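Local structure of mediator of RNA polymerase II transcription subunit 6 (Schizosaccharomyces pombe, 4H61) at residues Gly21-Arg24 against Thr25-Leu29; Tyr103-Asn107 against Glu108-Met112. The protein forms part of the Mediator complex, a coactivator that conveys signals from gene-specific regulatory proteins to the RNA polymerase II transcription machinery. All blocks are in the same frame, centred on the assembly; numbering follows the deposited sequence.

Contact 1 of 2, residues Gly21-Arg24 against Thr25-Leu29; sequences GGLR and TENVL
The guanidinium of Arg24 takes the amide of Asn27 over one face, displaced toward the rim, the two planes 57° apart. Asn27 ND2 sits 3.0 Å from Arg24 NH2, but both atoms are donors and no bond joins them; NH2 is hydrogen-bonded instead to the carbonyl oxygen of Met20. Glu26 CB reaches the guanidinium obliquely, 3.6 Å from Arg24 NH1, and its carboxylate stays beyond salt-bridge range.

The other end of the Asn27 amide does the bonding. With CG lodged between backbone N and carbonyl carbon (chi1 62°), OD1 turns back to accept a hydrogen bond from Arg24 N at 2.9 Å, fairly straight (158° at the hydrogen). In return Arg24 O accepts from two backbone donors: Asn27 N at 2.8 Å, well above the carbonyl plane, and Val28 N, also at 2.8 Å, almost straight out from the oxygen but with its N-H bent off the line. Thr25 faces elsewhere, its OG1 bonded to Trp84 NE1.

Upstream, Gly21 closes helix 14-19 with a Schellman motif. What follows is a turn closed from Arg24 to Asn27, linking that helix to helix 28-33, with Asn27 at the N-cap position bonding back to Arg24 rather than capping.

Contact 2 of 2, residues Tyr103-Asn107 against Glu108-Met112; sequences YFVCN and ENIYM
Four backbone hydrogen bonds zip Tyr103-Asn107 to Glu108-Met112 in two reciprocal pairs. Phe104 N gives to Tyr111 O at 2.7 Å, and Phe104 O receives Tyr111 N at 3.1 Å; Cys106 and Asn109 exchange the same two bonds nearer the turn. At the non-hydrogen-bonded positions the strands are supplemented by CA-H...O contacts, the straightest from Ile110 CA to Phe104 O (159° at the hydrogen).

Aromatic contact is found on the face bearing Phe104, Cys106, Asn109 and Tyr111. Tyr111 holds its CG between backbone N and carbonyl carbon (chi1 51°), which swings the ring back across the neighbouring strand. Phe104 CB consequently lies over the phenol face, 4.1 Å from its centroid, in a CH-pi contact. The two rings are steeply inclined, planes 80° apart, and Tyr111 CE1 meets the edge of the Phe104 ring at CD2, 3.6 Å away. Farther along, Cys106 CB lies 3.7 Å from Tyr111 OH. Tyr117, from helix 115-135, adds an edge-to-face partner for Phe104.

Aliphatic packing marks the reverse face. Val105 and Ile110 run side by side, CG1 to CG1 at 4.1 Å, and both touch Tyr31 of helix 28-33.

A separate packing contact lies at the end away from the turn, where Met112 CG runs alongside the Tyr103 ring, 4.0 Å from CD2.

The strands are joined by a type I' turn from Cys106 to Asn109, with Asn107 and Glu108 both at positive phi: a two-residue beta hairpin whose second strand, 109-112, is an outermost strand of the antiparallel sheet within the chain.

Contact 1 precedes contact 2 along the chain, yet their centres are about 13 Å apart in the fold. Residues 21-29 lead from helix 14-19 into helix 28-33, which packs on the sheet face carrying Val105 and Ile110; residues 103-112 form the last hairpin of that four-stranded sheet. They meet directly: Leu23 CD1 lies 3.8 Å from Glu108 CG and 3.9 Å from Val105 CG1, while Val28 CG2 approaches the same Val105 methyl. Trp84, on strand 83-91, bridges them further, touching Leu23 and Val28 and sharing backbone hydrogen bonding with Val105. The connection between the first two helices, and helix 28-33 itself, are thus packed against the sheet, its last hairpin included.

Contact 1 of 2, residues Gly21-Arg24 against Thr25-Leu29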
ATOM      1  N   GLY A  21       7.278   9.341 -17.490  1.00153.73           N
ATOM      2  CA  GLY A  21       6.656   8.750 -18.664  1.00154.47           C
ATOM      3  C   GLY A  21       5.301   8.119 -18.400  1.00153.52           C
ATOM      4  O   GLY A  21       4.922   7.141 -19.052  1.00150.72           O
ATOM      5  N   GLY A  22       4.570   8.680 -17.438  1.00151.98           N
ATOM      6  CA  GLY A  22       3.230   8.216 -17.119  1.00149.31           C
ATOM      7  C   GLY A  22       3.198   7.178 -16.014  1.00146.41           C
ATOM      8  O   GLY A  22       4.206   6.534 -15.715  1.00147.17           O
ATOM      9  N   LEU A  23       2.032   7.004 -15.404  1.00144.19           N
ATOM     10  CA  LEU A  23       1.910   6.070 -14.292  1.00139.63           C
ATOM     11  C   LEU A  23       1.897   4.626 -14.758  1.00141.34           C
ATOM     12  O   LEU A  23       1.246   4.280 -15.745  1.00143.29           O
ATOM     13  CB  LEU A  23       0.658   6.356 -13.457  1.00134.70           C
ATOM     14  CG  LEU A  23       0.646   7.646 -12.638  1.00131.06           C
ATOM     15  CD1 LEU A  23      -0.544   7.664 -11.683  1.00123.55           C
ATOM     16  CD2 LEU A  23       1.963   7.816 -11.885  1.00130.70           C
ATOM     17  N   ARG A  24       2.627   3.791 -14.032  1.00142.25           N
ATOM     18  CA  ARG A  24       2.628   2.356 -14.260  1.00144.21           C
ATOM     19  C   ARG A  24       2.668   1.662 -12.905  1.00139.31           C
ATOM     20  O   ARG A  24       3.136   2.244 -11.922  1.00135.14           O
ATOM     21  CB  ARG A  24       3.837   1.951 -15.111  1.00149.77           C
ATOM     22  CG  ARG A  24       3.754   2.392 -16.571  1.00155.47           C
ATOM     23  CD  ARG A  24       5.099   2.290 -17.295  1.00161.66           C
ATOM     24  NE  ARG A  24       6.030   3.352 -16.910  1.00164.81           N
ATOM     25  CZ  ARG A  24       7.117   3.167 -16.164  1.00164.58           C
ATOM     26  NH1 ARG A  24       7.423   1.953 -15.720  1.00164.11           N
ATOM     27  NH2 ARG A  24       7.903   4.197 -15.866  1.00162.25           N
ATOM     28  N   THR A  25       2.169   0.428 -12.853  1.00140.43           N
ATOM     29  CA  THR A  25       2.238  -0.397 -11.647  1.00136.61           C
ATOM     30  C   THR A  25       3.663  -0.412 -11.100  1.00137.81           C
ATOM     31  O   THR A  25       3.880  -0.399  -9.888  1.00137.77           O
ATOM     32  CB  THR A  25       1.789  -1.843 -11.940  1.00135.79           C
ATOM     33  OG1 THR A  25       0.426  -1.838 -12.377  1.00137.19           O
ATOM     34  CG2 THR A  25       1.911  -2.718 -10.702  1.00133.93           C
ATOM     35  N   GLU A  26       4.622  -0.413 -12.022  1.00141.15           N
ATOM     36  CA  GLU A  26       6.045  -0.377 -11.707  1.00140.36           C
ATOM     37  C   GLU A  26       6.436   0.789 -10.807  1.00130.51           C
ATOM     38  O   GLU A  26       7.351   0.656  -9.996  1.00127.76           O
ATOM     39  CB  GLU A  26       6.875  -0.313 -12.998  1.00153.55           C
ATOM     40  CG  GLU A  26       6.965  -1.624 -13.778  1.00167.73           C
ATOM     41  CD  GLU A  26       5.716  -1.932 -14.594  1.00176.78           C
ATOM     42  OE1 GLU A  26       4.783  -1.102 -14.606  1.00177.20           O
ATOM     43  OE2 GLU A  26       5.671  -3.011 -15.226  1.00181.78           O
ATOM     44  N   ASN A  27       5.757   1.927 -10.955  1.00126.10           N
ATOM     45  CA  ASN A  27       6.159   3.143 -10.242  1.00124.18           C
ATOM     46  C   ASN A  27       5.069   3.883  -9.446  1.00125.30           C
ATOM     47  O   ASN A  27       5.362   4.877  -8.772  1.00130.34           O
ATOM     48  CB  ASN A  27       6.880   4.118 -11.182  1.00122.00           C
ATOM     49  CG  ASN A  27       5.999   4.593 -12.326  1.00134.29           C
ATOM     50  OD1 ASN A  27       4.776   4.479 -12.273  1.00138.86           O
ATOM     51  ND2 ASN A  27       6.624   5.130 -13.371  1.00138.62           N
ATOM     52  N   VAL A  28       3.831   3.406  -9.515  1.00117.58           N
ATOM     53  CA  VAL A  28       2.725   4.077  -8.830  1.00118.94           C
ATOM     54  C   VAL A  28       2.967   4.293  -7.321  1.00120.84           C
ATOM     55  O   VAL A  28       2.628   5.339  -6.770  1.00124.82           O
ATOM     56  CB  VAL A  28       1.389   3.341  -9.059  1.00117.29           C
ATOM     57  CG1 VAL A  28       1.479   1.918  -8.566  1.00116.70           C
ATOM     58  CG2 VAL A  28       0.250   4.066  -8.370  1.00115.00           C
ATOM     59  N   LEU A  29       3.577   3.317  -6.665  1.00119.16           N
ATOM     60  CA  LEU A  29       3.856   3.403  -5.236  1.00107.55           C
ATOM     61  C   LEU A  29       4.872   4.497  -4.958  1.00108.41           C
ATOM     62  O   LEU A  29       4.859   5.106  -3.892  1.00114.02           O
ATOM     63  CB  LEU A  29       4.385   2.063  -4.720  1.00106.84           C
ATOM     64  CG  LEU A  29       3.638   1.384  -3.575  1.00111.68           C
ATOM     65  CD1 LEU A  29       2.182   1.812  -3.559  1.00118.18           C
ATOM     66  CD2 LEU A  29       3.760  -0.145  -3.670  1.00102.80           C
TER

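Contact 2 of 2, residues Tyr103-Asn107 against Glu108-Met112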
ATOM      1  N   TYR A 103      -6.677   3.921  -0.510  1.00100.19           N
ATOM      2  CA  TYR A 103      -6.586   5.139  -1.300  1.00110.49           C
ATOM      3  C   TYR A 103      -6.791   4.811  -2.765  1.00115.28           C
ATOM      4  O   TYR A 103      -6.455   3.716  -3.216  1.00118.12           O
ATOM      5  CB  TYR A 103      -5.204   5.793  -1.130  1.00110.14           C
ATOM      6  CG  TYR A 103      -4.695   5.829   0.297  1.00107.74           C
ATOM      7  CD1 TYR A 103      -4.209   4.677   0.909  1.00 98.38           C
ATOM      8  CD2 TYR A 103      -4.686   7.020   1.029  1.00102.71           C
ATOM      9  CE1 TYR A 103      -3.748   4.699   2.204  1.00100.52           C
ATOM     10  CE2 TYR A 103      -4.220   7.050   2.331  1.00100.58           C
ATOM     11  CZ  TYR A 103      -3.750   5.881   2.910  1.00105.05           C
ATOM     12  OH  TYR A 103      -3.281   5.876   4.201  1.00110.61           O
ATOM     13  N   PHE A 104      -7.330   5.769  -3.510  1.00114.24           N
ATOM     14  CA  PHE A 104      -7.448   5.630  -4.954  1.00112.76           C
ATOM     15  C   PHE A 104      -6.415   6.483  -5.671  1.00115.99           C
ATOM     16  O   PHE A 104      -6.141   7.614  -5.274  1.00120.11           O
ATOM     17  CB  PHE A 104      -8.851   6.010  -5.420  1.00107.95           C
ATOM     18  CG  PHE A 104      -9.910   5.046  -4.975  1.00117.44           C
ATOM     19  CD1 PHE A 104      -9.572   3.756  -4.592  1.00116.72           C
ATOM     20  CD2 PHE A 104     -11.244   5.423  -4.942  1.00122.25           C
ATOM     21  CE1 PHE A 104     -10.541   2.863  -4.183  1.00114.98           C
ATOM     22  CE2 PHE A 104     -12.224   4.533  -4.536  1.00116.80           C
ATOM     23  CZ  PHE A 104     -11.871   3.256  -4.154  1.00117.51           C
ATOM     24  N   VAL A 105      -5.822   5.918  -6.712  1.00115.04           N
ATOM     25  CA  VAL A 105      -4.992   6.684  -7.620  1.00113.07           C
ATOM     26  C   VAL A 105      -5.721   6.674  -8.953  1.00120.79           C
ATOM     27  O   VAL A 105      -5.491   5.811  -9.805  1.00121.77           O
ATOM     28  CB  VAL A 105      -3.575   6.088  -7.760  1.00106.45           C
ATOM     29  CG1 VAL A 105      -2.679   7.034  -8.537  1.00107.25           C
ATOM     30  CG2 VAL A 105      -2.978   5.820  -6.390  1.00104.57           C
ATOM     31  N   CYS A 106      -6.629   7.628  -9.109  1.00125.05           N
ATOM     32  CA  CYS A 106      -7.491   7.681 -10.277  1.00130.08           C
ATOM     33  C   CYS A 106      -7.116   8.877 -11.142  1.00133.48           C
ATOM     34  O   CYS A 106      -7.222  10.022 -10.702  1.00135.26           O
ATOM     35  CB  CYS A 106      -8.948   7.786  -9.828  1.00127.77           C
ATOM     36  SG  CYS A 106     -10.145   7.459 -11.116  1.00161.67           S
ATOM     37  N   ASN A 107      -6.677   8.605 -12.368  1.00134.52           N
ATOM     38  CA  ASN A 107      -6.218   9.654 -13.280  1.00136.49           C
ATOM     39  C   ASN A 107      -5.167  10.559 -12.658  1.00133.61           C
ATOM     40  O   ASN A 107      -5.250  11.777 -12.780  1.00140.08           O
ATOM     41  CB  ASN A 107      -7.390  10.499 -13.786  1.00140.04           C
ATOM     42  CG  ASN A 107      -8.286   9.739 -14.735  1.00147.72           C
ATOM     43  OD1 ASN A 107      -9.304   9.178 -14.327  1.00151.80           O
ATOM     44  ND2 ASN A 107      -7.912   9.712 -16.011  1.00148.90           N
ATOM     45  N   GLU A 108      -4.201   9.952 -11.975  1.00130.71           N
ATOM     46  CA  GLU A 108      -3.101  10.669 -11.321  1.00132.40           C
ATOM     47  C   GLU A 108      -3.541  11.456 -10.076  1.00127.87           C
ATOM     48  O   GLU A 108      -2.732  12.137  -9.435  1.00121.11           O
ATOM     49  CB  GLU A 108      -2.344  11.550 -12.321  1.00136.79           C
ATOM     50  CG  GLU A 108      -1.762  10.758 -13.478  1.00144.55           C
ATOM     51  CD  GLU A 108      -1.755  11.526 -14.780  1.00156.54           C
ATOM     52  OE1 GLU A 108      -1.264  12.676 -14.794  1.00160.64           O
ATOM     53  OE2 GLU A 108      -2.246  10.976 -15.793  1.00162.28           O
ATOM     54  N   ASN A 109      -4.823  11.341  -9.739  1.00123.19           N
ATOM     55  CA  ASN A 109      -5.358  11.921  -8.521  1.00121.99           C
ATOM     56  C   ASN A 109      -5.348  10.903  -7.398  1.00123.67           C
ATOM     57  O   ASN A 109      -5.902   9.810  -7.535  1.00126.65           O
ATOM     58  CB  ASN A 109      -6.788  12.392  -8.741  1.00130.78           C
ATOM     59  CG  ASN A 109      -6.876  13.865  -8.997  1.00141.36           C
ATOM     60  OD1 ASN A 109      -6.387  14.363 -10.013  1.00146.59           O
ATOM     61  ND2 ASN A 109      -7.511  14.585  -8.077  1.00143.91           N
ATOM     62  N   ILE A 110      -4.716  11.260  -6.289  1.00115.47           N
ATOM     63  CA  ILE A 110      -4.729  10.402  -5.125  1.00107.91           C
ATOM     64  C   ILE A 110      -5.653  10.975  -4.051  1.00109.39           C
ATOM     65  O   ILE A 110      -5.623  12.173  -3.766  1.00108.75           O
ATOM     66  CB  ILE A 110      -3.317  10.212  -4.551  1.00106.04           C
ATOM     67  CG1 ILE A 110      -2.332   9.882  -5.672  1.00111.92           C
ATOM     68  CG2 ILE A 110      -3.316   9.124  -3.480  1.00 95.47           C
ATOM     69  CD1 ILE A 110      -0.943   9.504  -5.182  1.00110.06           C
ATOM     70  N   TYR A 111      -6.480  10.109  -3.472  1.00106.08           N
ATOM     71  CA  TYR A 111      -7.352  10.476  -2.368  1.00104.44           C
ATOM     72  C   TYR A 111      -7.777   9.215  -1.614  1.00110.62           C
ATOM     73  O   TYR A 111      -7.737   8.114  -2.171  1.00112.43           O
ATOM     74  CB  TYR A 111      -8.575  11.251  -2.876  1.00105.93           C
ATOM     75  CG  TYR A 111      -9.318  10.583  -4.017  1.00109.26           C
ATOM     76  CD1 TYR A 111     -10.309   9.632  -3.769  1.00105.58           C
ATOM     77  CD2 TYR A 111      -9.039  10.906  -5.343  1.00112.56           C
ATOM     78  CE1 TYR A 111     -10.998   9.014  -4.814  1.00106.34           C
ATOM     79  CE2 TYR A 111      -9.722  10.295  -6.393  1.00118.74           C
ATOM     80  CZ  TYR A 111     -10.701   9.349  -6.121  1.00118.03           C
ATOM     81  OH  TYR A 111     -11.380   8.736  -7.157  1.00127.04           O
ATOM     82  N   MET A 112      -8.156   9.370  -0.344  1.00110.02           N
ATOM     83  CA  MET A 112      -8.673   8.253   0.453  1.00 97.80           C
ATOM     84  C   MET A 112     -10.007   7.795  -0.115  1.00107.67           C
ATOM     85  O   MET A 112     -10.835   8.607  -0.532  1.00115.94           O
ATOM     86  CB  MET A 112      -8.862   8.653   1.922  1.00 86.07           C
ATOM     87  CG  MET A 112      -7.601   9.184   2.607  1.00 94.12           C
ATOM     88  SD  MET A 112      -7.830   9.750   4.319  1.00110.67           S
ATOM     89  CE  MET A 112      -8.553   8.280   5.044  1.00107.37           C
TER